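Local structure of DNA repair protein rhp9/CRB2 (Schizosaccharomyces pombe, 2FHD) at residues A[4-9]-A[27-32]; A[12-17]-A[42-47]; A[20-25]-A[121-126]. The protein probably recognises methylated histone H4 through its tandem tudor domains in the response to DNA damage. All coordinates share one frame; numbering follows the deposited sequence. Where two conformers were deposited one is given.

Contact 1. Residues A[4-9]-A[27-32]. With PO4 (phosphate ion), chain F; PO4 (phosphate ion), chain B.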
loop_
_atom_site.group_PDB
_atom_site.type_symbol
_atom_site.label_atom_id
_atom_site.label_comp_id
_atom_site.label_asym_id
_atom_site.label_seq_id
_atom_site.Cartn_x
_atom_site.Cartn_y
_atom_site.Cartn_z
ATOM N N SER A 4 -8.423 3.307 5.325
ATOM C CA SER A 4 -9.336 2.533 4.590
ATOM C C SER A 4 -10.527 2.121 5.454
ATOM O O SER A 4 -10.448 2.133 6.714
ATOM C CB SER A 4 -8.532 1.285 4.205
ATOM O OG SER A 4 -9.214 0.097 4.501
ATOM N N ARG A 5 -11.682 1.863 4.863
ATOM C CA ARG A 5 -12.799 2.721 4.717
ATOM C C ARG A 5 -13.684 1.493 5.132
ATOM O O ARG A 5 -13.884 0.542 4.367
ATOM C CB ARG A 5 -13.035 3.187 3.287
ATOM C CG ARG A 5 -14.520 3.501 2.895
ATOM C CD ARG A 5 -14.874 5.001 2.785
ATOM N NE ARG A 5 -13.903 5.787 2.007
ATOM C CZ ARG A 5 -13.578 7.065 2.252
ATOM N NH1 ARG A 5 -12.660 7.663 1.492
ATOM N NH2 ARG A 5 -14.149 7.747 3.259
ATOM N N ARG A 6 -14.078 1.467 6.398
ATOM C CA ARG A 6 -14.791 0.352 6.980
ATOM C C ARG A 6 -15.798 0.980 7.957
ATOM O O ARG A 6 -15.655 2.148 8.313
ATOM C CB ARG A 6 -13.808 -0.537 7.753
ATOM C CG ARG A 6 -12.799 -1.309 6.946
ATOM C CD ARG A 6 -13.537 -2.438 6.104
ATOM N NE ARG A 6 -12.657 -3.274 5.289
ATOM C CZ ARG A 6 -12.031 -2.902 4.153
ATOM N NH1 ARG A 6 -12.112 -1.646 3.691
ATOM N NH2 ARG A 6 -11.244 -3.783 3.488
ATOM N N SER A 7 -16.809 0.234 8.400
ATOM C CA SER A 7 -17.729 0.716 9.442
ATOM C C SER A 7 -16.961 0.903 10.769
ATOM O O SER A 7 -15.947 0.225 10.993
ATOM C CB SER A 7 -18.823 -0.347 9.655
ATOM O OG SER A 7 -19.586 -0.085 10.850
ATOM N N PHE A 8 -17.478 1.743 11.661
ATOM C CA PHE A 8 -16.901 1.979 12.999
ATOM C C PHE A 8 -16.868 0.690 13.831
ATOM O O PHE A 8 -15.993 0.513 14.653
ATOM C CB PHE A 8 -17.641 3.113 13.771
ATOM C CG PHE A 8 -19.093 2.769 14.180
ATOM C CD1 PHE A 8 -20.166 3.144 13.389
ATOM C CD2 PHE A 8 -19.359 2.088 15.358
ATOM C CE1 PHE A 8 -21.458 2.870 13.792
ATOM C CE2 PHE A 8 -20.656 1.818 15.779
ATOM C CZ PHE A 8 -21.705 2.200 15.005
ATOM N N LYS A 9 -17.832 -0.180 13.584
ATOM C CA LYS A 9 -17.930 -1.520 14.184
ATOM C C LYS A 9 -16.679 -2.422 13.931
ATOM O O LYS A 9 -16.437 -3.328 14.691
ATOM C CB LYS A 9 -19.210 -2.164 13.648
ATOM C CG LYS A 9 -20.427 -1.518 14.282
ATOM C CD LYS A 9 -21.725 -1.657 13.481
ATOM C CE LYS A 9 -22.987 -1.475 14.406
ATOM N NZ LYS A 9 -24.349 -1.753 13.739
ATOM N N THR A 27 -8.311 -0.291 12.735
ATOM C CA THR A 27 -9.453 -0.805 12.001
ATOM C C THR A 27 -9.172 -2.234 11.492
ATOM O O THR A 27 -8.118 -2.517 10.897
ATOM C CB THR A 27 -9.660 0.151 10.847
ATOM O OG1 THR A 27 -9.952 1.441 11.413
ATOM C CG2 THR A 27 -10.855 -0.251 9.930
ATOM N N LEU A 28 -10.074 -3.160 11.801
ATOM C CA LEU A 28 -10.080 -4.490 11.182
ATOM C C LEU A 28 -10.423 -4.358 9.660
ATOM O O LEU A 28 -11.526 -3.921 9.288
ATOM C CB LEU A 28 -11.083 -5.425 11.888
ATOM C CG LEU A 28 -11.217 -6.890 11.400
ATOM C CD1 LEU A 28 -9.847 -7.488 11.161
ATOM C CD2 LEU A 28 -12.102 -7.802 12.294
ATOM N N VAL A 29 -9.458 -4.726 8.831
ATOM C CA VAL A 29 -9.497 -4.485 7.420
ATOM C C VAL A 29 -10.047 -5.740 6.673
ATOM O O VAL A 29 -10.921 -5.630 5.790
ATOM C CB VAL A 29 -8.053 -4.046 6.899
ATOM C CG1 VAL A 29 -8.037 -4.019 5.397
ATOM C CG2 VAL A 29 -7.668 -2.693 7.352
ATOM N N ALA A 30 -9.606 -6.935 7.077
ATOM C CA ALA A 30 -9.927 -8.157 6.387
ATOM C C ALA A 30 -9.397 -9.356 7.183
ATOM O O ALA A 30 -8.313 -9.261 7.784
ATOM C CB ALA A 30 -9.266 -8.144 5.013
ATOM N N PRO A 31 -10.094 -10.529 7.080
ATOM C CA PRO A 31 -9.546 -11.802 7.532
ATOM C C PRO A 31 -8.413 -12.208 6.574
ATOM O O PRO A 31 -8.396 -11.846 5.375
ATOM C CB PRO A 31 -10.748 -12.751 7.429
ATOM C CG PRO A 31 -11.573 -12.174 6.188
ATOM C CD PRO A 31 -11.427 -10.670 6.396
ATOM N N VAL A 32 -7.444 -12.934 7.097
ATOM C CA VAL A 32 -6.321 -13.412 6.325
ATOM C C VAL A 32 -6.257 -14.960 6.489
ATOM O O VAL A 32 -6.334 -15.521 7.635
ATOM C CB VAL A 32 -4.982 -12.789 6.856
ATOM C CG1 VAL A 32 -3.734 -13.235 6.050
ATOM C CG2 VAL A 32 -5.057 -11.262 6.818
HETATM P P PO4 F . -10.881 1.420 0.449
HETATM O O1 PO4 F . -10.137 1.425 -0.896
HETATM O O2 PO4 F . -10.965 2.853 0.985
HETATM O O3 PO4 F . -12.291 0.846 0.335
HETATM O O4 PO4 F . -10.134 0.477 1.408
HETATM P P PO4 B . -10.738 -2.289 -0.274
HETATM O O1 PO4 B . -9.974 -2.234 1.059
HETATM O O2 PO4 B . -10.715 -3.724 -0.810
HETATM O O3 PO4 B . -12.187 -1.830 -0.136
HETATM O O4 PO4 B . -10.085 -1.289 -1.244
#

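Contact 2. Residues A[12-17]-A[42-47]. With PO4 (phosphate ion), chain E.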
loop_
_atom_site.group_PDB
_atom_site.type_symbol
_atom_site.label_atom_id
_atom_site.label_comp_id
_atom_site.label_asym_id
_atom_site.label_seq_id
_atom_site.Cartn_x
_atom_site.Cartn_y
_atom_site.Cartn_z
ATOM N N VAL A 12 -10.882 -1.885 16.443
ATOM C CA VAL A 12 -10.279 -2.863 17.347
ATOM C C VAL A 12 -9.158 -2.190 18.133
ATOM O O VAL A 12 -8.764 -1.052 17.805
ATOM C CB VAL A 12 -9.747 -4.182 16.581
ATOM C CG1 VAL A 12 -10.985 -4.959 16.008
ATOM C CG2 VAL A 12 -8.742 -3.854 15.383
ATOM N N LEU A 13 -8.689 -2.898 19.151
ATOM C CA LEU A 13 -7.433 -2.678 19.790
ATOM C C LEU A 13 -6.569 -3.875 19.328
ATOM O O LEU A 13 -6.929 -5.046 19.530
ATOM C CB LEU A 13 -7.620 -2.647 21.320
ATOM C CG LEU A 13 -8.306 -1.370 21.864
ATOM C CD1 LEU A 13 -8.900 -1.562 23.288
ATOM C CD2 LEU A 13 -7.355 -0.113 21.881
ATOM N N ALA A 14 -5.467 -3.594 18.655
ATOM C CA ALA A 14 -4.732 -4.620 18.019
ATOM C C ALA A 14 -3.329 -4.534 18.623
ATOM O O ALA A 14 -2.835 -3.440 18.935
ATOM C CB ALA A 14 -4.746 -4.388 16.497
ATOM N N PHE A 15 -2.681 -5.687 18.796
ATOM C CA PHE A 15 -1.322 -5.722 19.342
ATOM C C PHE A 15 -0.336 -5.205 18.317
ATOM O O PHE A 15 -0.266 -5.761 17.222
ATOM C CB PHE A 15 -0.951 -7.152 19.666
ATOM C CG PHE A 15 0.468 -7.336 20.162
ATOM C CD1 PHE A 15 0.843 -6.912 21.431
ATOM C CD2 PHE A 15 1.434 -7.973 19.354
ATOM C CE1 PHE A 15 2.176 -7.114 21.916
ATOM C CE2 PHE A 15 2.789 -8.163 19.828
ATOM C CZ PHE A 15 3.138 -7.783 21.120
ATOM N N PHE A 16 0.425 -4.181 18.675
ATOM C CA PHE A 16 1.443 -3.657 17.814
ATOM C C PHE A 16 2.743 -4.416 18.048
ATOM O O PHE A 16 3.327 -4.374 19.141
ATOM C CB PHE A 16 1.599 -2.145 18.003
ATOM C CG PHE A 16 2.678 -1.545 17.145
ATOM C CD1 PHE A 16 2.480 -1.367 15.777
ATOM C CD2 PHE A 16 3.915 -1.184 17.702
ATOM C CE1 PHE A 16 3.507 -0.810 14.950
ATOM C CE2 PHE A 16 4.933 -0.622 16.901
ATOM C CZ PHE A 16 4.715 -0.443 15.505
ATOM N N LYS A 17 3.161 -5.108 16.980
ATOM C CA LYS A 17 4.187 -6.165 16.987
ATOM C C LYS A 17 5.621 -5.629 16.942
ATOM O O LYS A 17 6.574 -6.366 17.296
ATOM C CB LYS A 17 3.932 -7.161 15.845
ATOM C CG LYS A 17 2.950 -8.318 16.228
ATOM C CD LYS A 17 2.239 -9.009 15.094
ATOM C CE LYS A 17 3.064 -9.033 13.872
ATOM N NZ LYS A 17 2.374 -9.907 12.891
ATOM N N TYR A 42 -5.796 -11.718 10.924
ATOM C CA TYR A 42 -6.476 -10.408 10.697
ATOM C C TYR A 42 -5.600 -9.310 10.188
ATOM O O TYR A 42 -4.552 -9.018 10.761
ATOM C CB TYR A 42 -7.215 -9.913 11.959
ATOM C CG TYR A 42 -8.222 -10.913 12.351
ATOM C CD1 TYR A 42 -9.430 -11.033 11.629
ATOM C CD2 TYR A 42 -7.935 -11.837 13.351
ATOM C CE1 TYR A 42 -10.368 -12.043 11.949
ATOM C CE2 TYR A 42 -8.866 -12.864 13.690
ATOM C CZ TYR A 42 -10.074 -12.944 12.999
ATOM O OH TYR A 42 -10.962 -13.975 13.301
ATOM N N LYS A 43 -5.998 -8.731 9.064
ATOM C CA LYS A 43 -5.289 -7.593 8.660
ATOM C C LYS A 43 -5.965 -6.409 9.381
ATOM O O LYS A 43 -7.185 -6.238 9.341
ATOM C CB LYS A 43 -5.221 -7.393 7.121
ATOM C CG LYS A 43 -4.402 -6.120 6.783
ATOM C CD LYS A 43 -3.672 -6.264 5.513
ATOM C CE LYS A 43 -4.079 -5.152 4.538
ATOM N NZ LYS A 43 -3.197 -5.198 3.294
ATOM N N VAL A 44 -5.115 -5.583 9.969
ATOM C CA VAL A 44 -5.536 -4.482 10.796
ATOM C C VAL A 44 -4.727 -3.258 10.329
ATOM O O VAL A 44 -3.607 -3.379 9.858
ATOM C CB VAL A 44 -5.256 -4.983 12.238
ATOM C CG1 VAL A 44 -4.123 -4.345 12.913
ATOM C CG2 VAL A 44 -6.498 -5.494 13.019
ATOM N N GLN A 45 -5.347 -2.077 10.418
ATOM C CA GLN A 45 -4.689 -0.778 10.128
ATOM C C GLN A 45 -4.627 0.177 11.370
ATOM O O GLN A 45 -5.612 0.522 11.944
ATOM C CB GLN A 45 -5.424 -0.095 8.984
ATOM C CG GLN A 45 -4.620 0.984 8.347
ATOM C CD GLN A 45 -5.319 1.582 7.114
ATOM O OE1 GLN A 45 -6.552 1.690 7.031
ATOM N NE2 GLN A 45 -4.520 1.973 6.164
ATOM N N PHE A 46 -3.437 0.612 11.759
ATOM C CA PHE A 46 -3.289 1.569 12.844
ATOM C C PHE A 46 -3.650 2.982 12.339
ATOM O O PHE A 46 -3.878 3.194 11.132
ATOM C CB PHE A 46 -1.872 1.412 13.391
ATOM C CG PHE A 46 -1.690 0.105 14.092
ATOM C CD1 PHE A 46 -2.294 -0.109 15.360
ATOM C CD2 PHE A 46 -1.045 -0.976 13.450
ATOM C CE1 PHE A 46 -2.152 -1.339 16.020
ATOM C CE2 PHE A 46 -0.903 -2.251 14.111
ATOM C CZ PHE A 46 -1.447 -2.417 15.397
ATOM N N ASP A 47 -3.750 3.908 13.256
ATOM C CA ASP A 47 -4.316 5.239 12.968
ATOM C C ASP A 47 -3.280 6.093 12.181
ATOM O O ASP A 47 -3.661 7.065 11.536
ATOM C CB ASP A 47 -4.844 5.931 14.268
ATOM C CG ASP A 47 -6.143 5.249 14.816
ATOM O OD1 ASP A 47 -6.758 4.430 14.064
ATOM O OD2 ASP A 47 -6.576 5.517 15.987
HETATM P P PO4 E . -1.172 -3.854 0.961
HETATM O O1 PO4 E . -1.824 -5.209 0.748
HETATM O O2 PO4 E . -1.605 -2.874 -0.112
HETATM O O3 PO4 E . -1.553 -3.269 2.309
HETATM O O4 PO4 E . 0.324 -4.076 0.886
#

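Contact 3. Residues A[20-25]-A[121-126]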
loop_
_atom_site.group_PDB
_atom_site.type_symbol
_atom_site.label_atom_id
_atom_site.label_comp_id
_atom_site.label_asym_id
_atom_site.label_seq_id
_atom_site.Cartn_x
_atom_site.Cartn_y
_atom_site.Cartn_z
ATOM N N PRO A 20 7.812 -0.296 20.757
ATOM C CA PRO A 20 7.207 -0.402 22.131
ATOM C C PRO A 20 5.951 -1.362 21.978
ATOM O O PRO A 20 5.119 -1.108 21.099
ATOM C CB PRO A 20 6.806 1.067 22.433
ATOM C CG PRO A 20 6.309 1.615 20.984
ATOM C CD PRO A 20 7.158 0.751 19.920
ATOM N N SER A 21 5.835 -2.431 22.781
ATOM C CA SER A 21 4.692 -3.359 22.593
ATOM C C SER A 21 3.460 -2.991 23.412
ATOM O O SER A 21 3.443 -3.175 24.624
ATOM C CB SER A 21 5.049 -4.868 22.733
ATOM O OG SER A 21 6.176 -5.127 23.558
ATOM N N PHE A 22 2.445 -2.455 22.730
ATOM C CA PHE A 22 1.183 -2.112 23.352
ATOM C C PHE A 22 0.082 -2.490 22.381
ATOM O O PHE A 22 0.368 -2.705 21.215
ATOM C CB PHE A 22 1.138 -0.603 23.684
ATOM C CG PHE A 22 2.001 -0.204 24.843
ATOM C CD1 PHE A 22 1.529 -0.316 26.156
ATOM C CD2 PHE A 22 3.290 0.349 24.637
ATOM C CE1 PHE A 22 2.328 0.093 27.231
ATOM C CE2 PHE A 22 4.107 0.714 25.739
ATOM C CZ PHE A 22 3.633 0.584 27.005
ATOM N N TYR A 23 -1.157 -2.611 22.852
ATOM C CA TYR A 23 -2.367 -2.581 22.005
ATOM C C TYR A 23 -2.780 -1.163 21.643
ATOM O O TYR A 23 -2.901 -0.273 22.531
ATOM C CB TYR A 23 -3.572 -3.239 22.687
ATOM C CG TYR A 23 -3.515 -4.765 22.638
ATOM C CD1 TYR A 23 -2.538 -5.463 23.376
ATOM C CD2 TYR A 23 -4.393 -5.500 21.858
ATOM C CE1 TYR A 23 -2.425 -6.832 23.347
ATOM C CE2 TYR A 23 -4.288 -6.914 21.804
ATOM C CZ TYR A 23 -3.308 -7.554 22.572
ATOM O OH TYR A 23 -3.182 -8.912 22.603
ATOM N N TYR A 24 -3.017 -0.929 20.367
ATOM C CA TYR A 24 -3.459 0.394 19.953
ATOM C C TYR A 24 -4.773 0.316 19.199
ATOM O O TYR A 24 -5.103 -0.754 18.652
ATOM C CB TYR A 24 -2.421 1.062 19.044
ATOM C CG TYR A 24 -1.138 1.458 19.711
ATOM C CD1 TYR A 24 -0.995 2.657 20.371
ATOM C CD2 TYR A 24 -0.032 0.629 19.651
ATOM C CE1 TYR A 24 0.240 2.998 21.008
ATOM C CE2 TYR A 24 1.158 0.949 20.222
ATOM C CZ TYR A 24 1.309 2.124 20.910
ATOM O OH TYR A 24 2.587 2.406 21.457
ATOM N N PRO A 25 -5.484 1.459 19.077
ATOM C CA PRO A 25 -6.694 1.553 18.192
ATOM C C PRO A 25 -6.356 1.234 16.705
ATOM O O PRO A 25 -5.360 1.707 16.171
ATOM C CB PRO A 25 -7.151 3.022 18.380
ATOM C CG PRO A 25 -6.622 3.430 19.762
ATOM C CD PRO A 25 -5.224 2.751 19.767
ATOM N N THR A 121 -6.756 8.342 21.745
ATOM C CA THR A 121 -5.519 8.552 22.547
ATOM C C THR A 121 -5.224 7.287 23.453
ATOM O O THR A 121 -4.146 7.089 23.993
ATOM C CB THR A 121 -5.882 9.862 23.343
ATOM O OG1 THR A 121 -5.105 11.017 22.982
ATOM C CG2 THR A 121 -6.206 9.679 24.705
ATOM N N ILE A 122 -6.196 6.405 23.587
ATOM C CA ILE A 122 -6.012 5.180 24.350
ATOM C C ILE A 122 -4.954 4.249 23.820
ATOM O O ILE A 122 -4.815 4.031 22.607
ATOM C CB ILE A 122 -7.374 4.421 24.469
ATOM C CG1 ILE A 122 -8.374 5.304 25.224
ATOM C CG2 ILE A 122 -7.263 2.996 25.104
ATOM C CD1 ILE A 122 -8.031 5.635 26.698
ATOM N N TYR A 123 -4.218 3.637 24.741
ATOM C CA TYR A 123 -3.395 2.480 24.387
ATOM C C TYR A 123 -3.328 1.613 25.605
ATOM O O TYR A 123 -3.653 2.075 26.705
ATOM C CB TYR A 123 -2.022 2.867 23.867
ATOM C CG TYR A 123 -1.089 3.550 24.877
ATOM C CD1 TYR A 123 -0.045 2.854 25.473
ATOM C CD2 TYR A 123 -1.264 4.906 25.225
ATOM C CE1 TYR A 123 0.833 3.478 26.396
ATOM C CE2 TYR A 123 -0.402 5.541 26.145
ATOM C CZ TYR A 123 0.653 4.818 26.709
ATOM O OH TYR A 123 1.508 5.464 27.602
ATOM N N VAL A 124 -3.005 0.332 25.416
ATOM C CA VAL A 124 -3.226 -0.649 26.470
ATOM C C VAL A 124 -2.075 -1.618 26.605
ATOM O O VAL A 124 -1.575 -2.154 25.604
ATOM C CB VAL A 124 -4.589 -1.413 26.322
ATOM C CG1 VAL A 124 -4.961 -2.066 27.674
ATOM C CG2 VAL A 124 -5.696 -0.466 25.942
ATOM N N ALA A 125 -1.633 -1.823 27.845
ATOM C CA ALA A 125 -0.622 -2.778 28.089
ATOM C C ALA A 125 -1.194 -4.174 27.865
ATOM O O ALA A 125 -2.294 -4.492 28.334
ATOM C CB ALA A 125 -0.096 -2.636 29.474
ATOM N N PRO A 126 -0.429 -5.022 27.177
ATOM C CA PRO A 126 -0.858 -6.420 27.110
ATOM C C PRO A 126 -1.261 -7.053 28.480
ATOM O O PRO A 126 -2.206 -7.859 28.497
ATOM C CB PRO A 126 0.391 -7.134 26.488
ATOM C CG PRO A 126 1.056 -6.054 25.677
ATOM C CD PRO A 126 0.872 -4.790 26.483
#

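Contact 1. Residues A[4-9]-A[27-32]
Arg6 reaches across to the backbone of Val29, where NE and NH2, along one side of its guanidinium, both donate to Val29 O. NE lies 3.0 Å from Val29 O in the carbonyl plane, on a lone pair, with an N-H...O angle of 140°; NH2 of Arg6 comes to the same oxygen from a position tilted out of that plane. Both bonds are bent, as expected when two N-H groups converge on one atom. A third bond fixes the rotation of the guanidinium: Arg6 NH1 stands 2.9 Å from Arg5 O, above that carbonyl plane. The bend at chi2 (-69°) turns the chain past Thr27, whose CG2 packs 3.7 Å from Arg6 CB, the two side chains crossing at a slant. O1 of a phosphate ion, probably from the crystallisation liquor, lies at the guanidinium edge, in its plane, 3.1 Å from Arg6 NH2. A second phosphate takes a weak bond from Ser4 OG. Lys146 of this chain, and Lys146 and Arg6 of the second subunit, also donate to phosphate, so basic groups gather round the anions. Thr27 OG1 is engaged by Arg11. The contact thus lays the loop leading into strand 11-15 against strand 23-32, which pairs with strand 41-46 through a classic beta bulge, Val29 and Ala30 set opposite the one residue Lys43.

Contact 2. Residues A[12-17]-A[42-47]
Phe16 turns the edge of its ring to a face of Phe46, a T-shaped pair with planes at 87° and centroids 5.5 Å apart. The touching atom is Phe16 CD1, which stands 3.9 Å from Phe46 CE2, above the rim of the Phe46 ring rather than over its middle. At the edge of Phe46, in its plane, lies the backbone oxygen of Ala14, 3.7 Å from Phe46 CE1; the oxygen of Phe15 approaches the same edge near CZ. The aromatic C-H edge is thus turned to backbone oxygens while the ring face receives another ring. The side chain of Phe16 extends with CG anti to the backbone N (chi1 179°), which carries its ring out so that the CD1 edge meets the face of Phe46.

Further along, aliphatic groups meet. Ala14 CB abuts Val44 CG1 at 3.6 Å and also touches Phe46 CZ, the methyl facing both partners on one side. Val44 uses its other branch for Val12: the CG2 atoms of Val12 and Val44 are 3.6 Å apart, with the side chains set obliquely. Contact between the two segments is therefore carried by apolar packing, with 225 Å² buried.

Lys43 stays clear of this packing and donates through NZ to O3 of a phosphate ion, 2.7 Å away. Asp47 forms a salt bridge with Arg11.

Strands 12-15 and 42-46 run at 101° to each other with their axes 8.4 Å apart at closest approach, as strands facing across the interior of a small, strongly curled SH3-like barrel do. Strand 23-32 pairs with both of them, and Ile59 packs against Val12 and Val44, so strand 59-61 adds to the same apolar core.

Contact 3. Residues A[20-25]-A[121-126]
Tyr23 and Val124 form an antiparallel hydrogen-bonded pair. Tyr23 N donates to Val124 O at 2.8 Å, and Val124 N returns the bond to Tyr23 O at 2.9 Å; it is a single bridge. Next to it, Tyr123 presents its ring edge to the face of Phe22, with planes at 87° and Tyr123 CE1 3.8 Å from Phe22 CE1, over the ring centre. Tyr24 completes the aromatic cluster differently: its ring lies near-parallel to that of Tyr123 but slid aside, so Tyr24 CE1 meets Tyr123 CB at 3.6 Å. Tyr123 takes the chi1 rotamer that sets CG between N and C (66°), bringing its ring alongside both partners, and its hydroxyl is held by Gly76 O. Replacing Phe22 by an alanine would probably leave the edge of Tyr123 without its aromatic face and open a gap beside Ala125. On the flanks, Pro25 CD approaches Ile122 O, and Pro126 CD packs on Ser21 O. The bridge joins the two tudor domains: strand 23-32 pairs on its other edge with strand 11-15, while strand 122-123 belongs to the second sheet beside strand 69-72, just before helix 126-129.

In the fold
Strand 23-32 runs through the set: contacts 1 and 3 use different parts of it, their centres about 18 Å apart on opposite sides of the chain's centre, and it pairs with both strands of contact 2. Contact 2 belongs to the core of the first tudor domain, nearest the chain's centre, and its side-chain packing is apolar. Contact 1, its centre about 11 Å from the centre of the chain, is mainly polar, with arginine bound to backbone beside phosphate ions, although the strand residues that touch are buried. Contact 3 lies between these in character, a partly buried interdomain junction combining backbone pairing with aromatic packing. Backbone bonds tie contact 2 to contact 3: Ala14 to Tyr24, and Phe16 to Phe22.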